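Local coordinates for protein ancestral congerin Con-anc (PDB 3AJY) that binds a galactose-containing glycan in its pocket, as a reconstructed ancestral galectin of the fish congerins, at residues A[41-45]-A[109-115]. Sequence-based numbering, arbitrary orientation.
With GAL (beta-D-galactopyranose), chain C.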
ATOM      1  N   SER A  41      15.954  -7.820   7.343  1.00 34.88           N
ATOM      2  CA  SER A  41      16.055  -8.998   6.479  1.00 33.95           C
ATOM      3  C   SER A  41      15.466  -8.658   5.111  1.00 32.92           C
ATOM      4  O   SER A  41      14.261  -8.785   4.886  1.00 32.32           O
ATOM      5  CB  SER A  41      15.332 -10.190   7.115  1.00 33.82           C
ATOM      6  OG  SER A  41      15.596 -11.377   6.398  1.00 35.27           O
ATOM      7  N   LEU A  42      16.335  -8.218   4.215  1.00 31.72           N
ATOM      8  CA  LEU A  42      15.908  -7.576   2.987  1.00 31.32           C
ATOM      9  C   LEU A  42      16.512  -8.283   1.814  1.00 31.20           C
ATOM     10  O   LEU A  42      17.713  -8.584   1.821  1.00 30.99           O
ATOM     11  CB  LEU A  42      16.357  -6.111   2.958  1.00 31.35           C
ATOM     12  CG  LEU A  42      15.959  -5.137   4.065  1.00 30.77           C
ATOM     13  CD1 LEU A  42      16.626  -3.802   3.771  1.00 30.40           C
ATOM     14  CD2 LEU A  42      14.435  -4.978   4.139  1.00 29.08           C
ATOM     15  N   SER A  43      15.672  -8.550   0.816  1.00 30.95           N
ATOM     16  CA  SER A  43      16.128  -9.046  -0.471  1.00 30.56           C
ATOM     17  C   SER A  43      16.669  -7.938  -1.352  1.00 30.78           C
ATOM     18  O   SER A  43      17.579  -8.173  -2.165  1.00 30.90           O
ATOM     19  CB  SER A  43      14.994  -9.778  -1.198  1.00 30.74           C
ATOM     20  OG  SER A  43      14.814 -11.078  -0.648  1.00 29.65           O
ATOM     21  N   LEU A  44      16.099  -6.738  -1.217  1.00 30.65           N
ATOM     22  CA  LEU A  44      16.499  -5.599  -2.053  1.00 30.21           C
ATOM     23  C   LEU A  44      16.452  -4.331  -1.234  1.00 29.25           C
ATOM     24  O   LEU A  44      15.403  -3.968  -0.729  1.00 28.89           O
ATOM     25  CB  LEU A  44      15.556  -5.404  -3.251  1.00 30.33           C
ATOM     26  CG  LEU A  44      16.034  -4.868  -4.609  1.00 31.78           C
ATOM     27  CD1 LEU A  44      14.915  -4.100  -5.340  1.00 31.45           C
ATOM     28  CD2 LEU A  44      17.320  -4.057  -4.587  1.00 31.79           C
ATOM     29  N   HIS A  45      17.598  -3.671  -1.130  1.00 28.81           N
ATOM     30  CA  HIS A  45      17.707  -2.351  -0.527  1.00 28.54           C
ATOM     31  C   HIS A  45      18.187  -1.479  -1.687  1.00 29.23           C
ATOM     32  O   HIS A  45      19.279  -1.676  -2.209  1.00 29.78           O
ATOM     33  CB  HIS A  45      18.727  -2.411   0.609  1.00 27.98           C
ATOM     34  CG  HIS A  45      19.283  -1.085   1.033  1.00 26.82           C
ATOM     35  ND1 HIS A  45      18.546  -0.159   1.745  1.00 26.70           N
ATOM     36  CD2 HIS A  45      20.535  -0.571   0.932  1.00 25.85           C
ATOM     37  CE1 HIS A  45      19.313   0.885   2.033  1.00 24.34           C
ATOM     38  NE2 HIS A  45      20.523   0.661   1.551  1.00 25.25           N
ATOM     39  N   PHE A 109      19.215  -6.892 -10.041  1.00 32.28           N
ATOM     40  CA  PHE A 109      19.890  -7.289  -8.814  1.00 31.59           C
ATOM     41  C   PHE A 109      19.547  -8.735  -8.560  1.00 31.50           C
ATOM     42  O   PHE A 109      18.388  -9.120  -8.663  1.00 31.44           O
ATOM     43  CB  PHE A 109      19.428  -6.408  -7.633  1.00 30.76           C
ATOM     44  CG  PHE A 109      20.267  -6.575  -6.377  1.00 29.76           C
ATOM     45  CD1 PHE A 109      21.555  -6.071  -6.318  1.00 29.46           C
ATOM     46  CD2 PHE A 109      19.750  -7.219  -5.263  1.00 30.51           C
ATOM     47  CE1 PHE A 109      22.337  -6.216  -5.175  1.00 29.65           C
ATOM     48  CE2 PHE A 109      20.521  -7.381  -4.101  1.00 32.59           C
ATOM     49  CZ  PHE A 109      21.817  -6.878  -4.064  1.00 30.38           C
ATOM     50  N   PRO A 110      20.551  -9.554  -8.241  1.00 31.78           N
ATOM     51  CA  PRO A 110      20.293 -10.943  -7.877  1.00 31.97           C
ATOM     52  C   PRO A 110      19.260 -11.166  -6.765  1.00 32.24           C
ATOM     53  O   PRO A 110      19.237 -10.448  -5.756  1.00 32.49           O
ATOM     54  CB  PRO A 110      21.667 -11.468  -7.436  1.00 31.86           C
ATOM     55  CG  PRO A 110      22.553 -10.254  -7.297  1.00 32.00           C
ATOM     56  CD  PRO A 110      21.991  -9.235  -8.236  1.00 31.81           C
ATOM     57  N   ASN A 111      18.417 -12.174  -6.973  1.00 31.98           N
ATOM     58  CA  ASN A 111      17.534 -12.697  -5.942  1.00 32.20           C
ATOM     59  C   ASN A 111      18.313 -13.696  -5.049  1.00 31.85           C
ATOM     60  O   ASN A 111      18.155 -14.917  -5.155  1.00 31.34           O
ATOM     61  CB  ASN A 111      16.292 -13.311  -6.601  1.00 31.44           C
ATOM     62  CG  ASN A 111      15.160 -13.595  -5.613  1.00 33.16           C
ATOM     63  OD1 ASN A 111      14.021 -13.859  -6.028  1.00 35.04           O
ATOM     64  ND2 ASN A 111      15.460 -13.571  -4.314  1.00 29.74           N
ATOM     65  N   ARG A 112      19.150 -13.152  -4.163  1.00 31.76           N
ATOM     66  CA  ARG A 112      20.133 -13.944  -3.391  1.00 31.65           C
ATOM     67  C   ARG A 112      19.532 -15.006  -2.463  1.00 31.78           C
ATOM     68  O   ARG A 112      20.145 -16.065  -2.219  1.00 31.86           O
ATOM     69  CB  ARG A 112      21.064 -13.024  -2.598  1.00 31.09           C
ATOM     70  CG  ARG A 112      21.998 -12.191  -3.460  1.00 32.66           C
ATOM     71  CD  ARG A 112      22.623 -11.039  -2.674  1.00 30.25           C
ATOM     72  NE  ARG A 112      23.649 -10.350  -3.460  1.00 32.60           N
ATOM     73  CZ  ARG A 112      24.277  -9.241  -3.084  1.00 32.15           C
ATOM     74  NH1 ARG A 112      23.991  -8.666  -1.917  1.00 30.53           N
ATOM     75  NH2 ARG A 112      25.187  -8.700  -3.875  1.00 30.05           N
ATOM     76  N   TYR A 113      18.343 -14.741  -1.936  1.00 31.68           N
ATOM     77  CA  TYR A 113      17.738 -15.698  -1.024  1.00 31.80           C
ATOM     78  C   TYR A 113      16.611 -16.480  -1.707  1.00 32.66           C
ATOM     79  O   TYR A 113      15.838 -17.179  -1.054  1.00 32.10           O
ATOM     80  CB  TYR A 113      17.318 -15.019   0.295  1.00 31.48           C
ATOM     81  CG  TYR A 113      18.376 -14.024   0.777  1.00 30.45           C
ATOM     82  CD1 TYR A 113      18.081 -12.666   0.880  1.00 30.73           C
ATOM     83  CD2 TYR A 113      19.686 -14.447   1.077  1.00 28.41           C
ATOM     84  CE1 TYR A 113      19.059 -11.749   1.300  1.00 32.29           C
ATOM     85  CE2 TYR A 113      20.683 -13.531   1.486  1.00 28.03           C
ATOM     86  CZ  TYR A 113      20.351 -12.183   1.598  1.00 29.80           C
ATOM     87  OH  TYR A 113      21.295 -11.240   1.981  1.00 29.82           O
ATOM     88  N   LYS A 114      16.561 -16.389  -3.040  1.00 33.66           N
ATOM     89  CA  LYS A 114      15.654 -17.217  -3.836  1.00 34.26           C
ATOM     90  C   LYS A 114      14.227 -17.094  -3.333  1.00 34.52           C
ATOM     91  O   LYS A 114      13.502 -18.084  -3.207  1.00 34.82           O
ATOM     92  CB  LYS A 114      16.134 -18.673  -3.821  1.00 34.54           C
ATOM     93  CG  LYS A 114      17.553 -18.825  -4.393  1.00 34.91           C
ATOM     94  CD  LYS A 114      18.062 -20.258  -4.362  1.00 36.13           C
ATOM     95  CE  LYS A 114      19.385 -20.358  -5.127  1.00 41.03           C
ATOM     96  NZ  LYS A 114      19.577 -21.680  -5.806  1.00 43.15           N
ATOM     97  N   LYS A 115      13.834 -15.860  -3.023  1.00 34.76           N
ATOM     98  CA  LYS A 115      12.497 -15.564  -2.533  1.00 35.04           C
ATOM     99  C   LYS A 115      11.488 -15.586  -3.690  1.00 35.22           C
ATOM    100  O   LYS A 115      11.813 -15.174  -4.796  1.00 35.10           O
ATOM    101  CB  LYS A 115      12.490 -14.214  -1.816  1.00 34.60           C
ATOM    102  CG  LYS A 115      13.228 -14.240  -0.466  1.00 36.09           C
ATOM    103  CD  LYS A 115      12.513 -15.196   0.499  1.00 38.88           C
ATOM    104  CE  LYS A 115      13.386 -15.576   1.685  1.00 42.28           C
ATOM    105  NZ  LYS A 115      13.587 -14.438   2.625  1.00 42.72           N
TER
HETATM  106  C1  GAL C   2      25.760   1.392   4.500  1.00 34.87           C
HETATM  107  C2  GAL C   2      24.651   2.256   5.090  1.00 34.60           C
HETATM  108  C3  GAL C   2      23.364   1.453   5.262  1.00 33.76           C
HETATM  109  C4  GAL C   2      23.010   0.742   3.950  1.00 33.60           C
HETATM  110  C5  GAL C   2      24.198  -0.093   3.460  1.00 34.49           C
HETATM  111  C6  GAL C   2      23.931  -0.839   2.141  1.00 34.41           C
HETATM  112  O2  GAL C   2      25.068   2.766   6.334  1.00 36.51           O
HETATM  113  O3  GAL C   2      22.335   2.350   5.635  1.00 32.66           O
HETATM  114  O4  GAL C   2      22.651   1.702   2.974  1.00 32.55           O
HETATM  115  O5  GAL C   2      25.339   0.730   3.314  1.00 34.16           O
HETATM  116  O6  GAL C   2      25.037  -1.676   1.826  1.00 32.38           O
HETATM  117  O   HOH W   1      13.994 -11.280   2.072  1.00 29.85           O
HETATM  118  O   HOH W   2      16.459 -12.404  -2.263  1.00 30.10           O
HETATM  119  O   HOH W   3      18.525 -10.397  -3.038  1.00 31.44           O
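F109, near the end of strand 106-110, turns the edge of its ring to S43, with CE2 3.6 Å from S43 O. Its CG stands anti to the backbone N (chi1 -169°), which carries the ring across to L44, where CD2 of the leucine lies 4.0 Å from F109 CD2. Beyond P110 the chain leaves the strand, with N111 at the centre of an inverse gamma turn and a type I turn running from N111 to K114. CZ of F109 sits over the centre of one face of the R112 guanidinium, and R112 N gives a hydrogen bond to a water that donates to S43 O at 2.6 Å. Y113 comes in edge-on, CE1 3.5 Å from L42 O and in the plane of the ring; its hydroxyl hydrogen-bonds to E70 and S63. A second water accepts from Y113 N and is hydrogen-bonded to S43 OG at 2.7 Å. K115 passes alongside, CG 3.5 Å from S43 OG; a third water, 2.8 Å from S43 OG, weakly bonds its amine, which also salt-bridges E37. With no direct hydrogen bond across, three waters satisfy the buried S43 hydroxyl and carbonyl, tying the turn after edge strand 106-110 to the other sheet's classic bulge opposite V35.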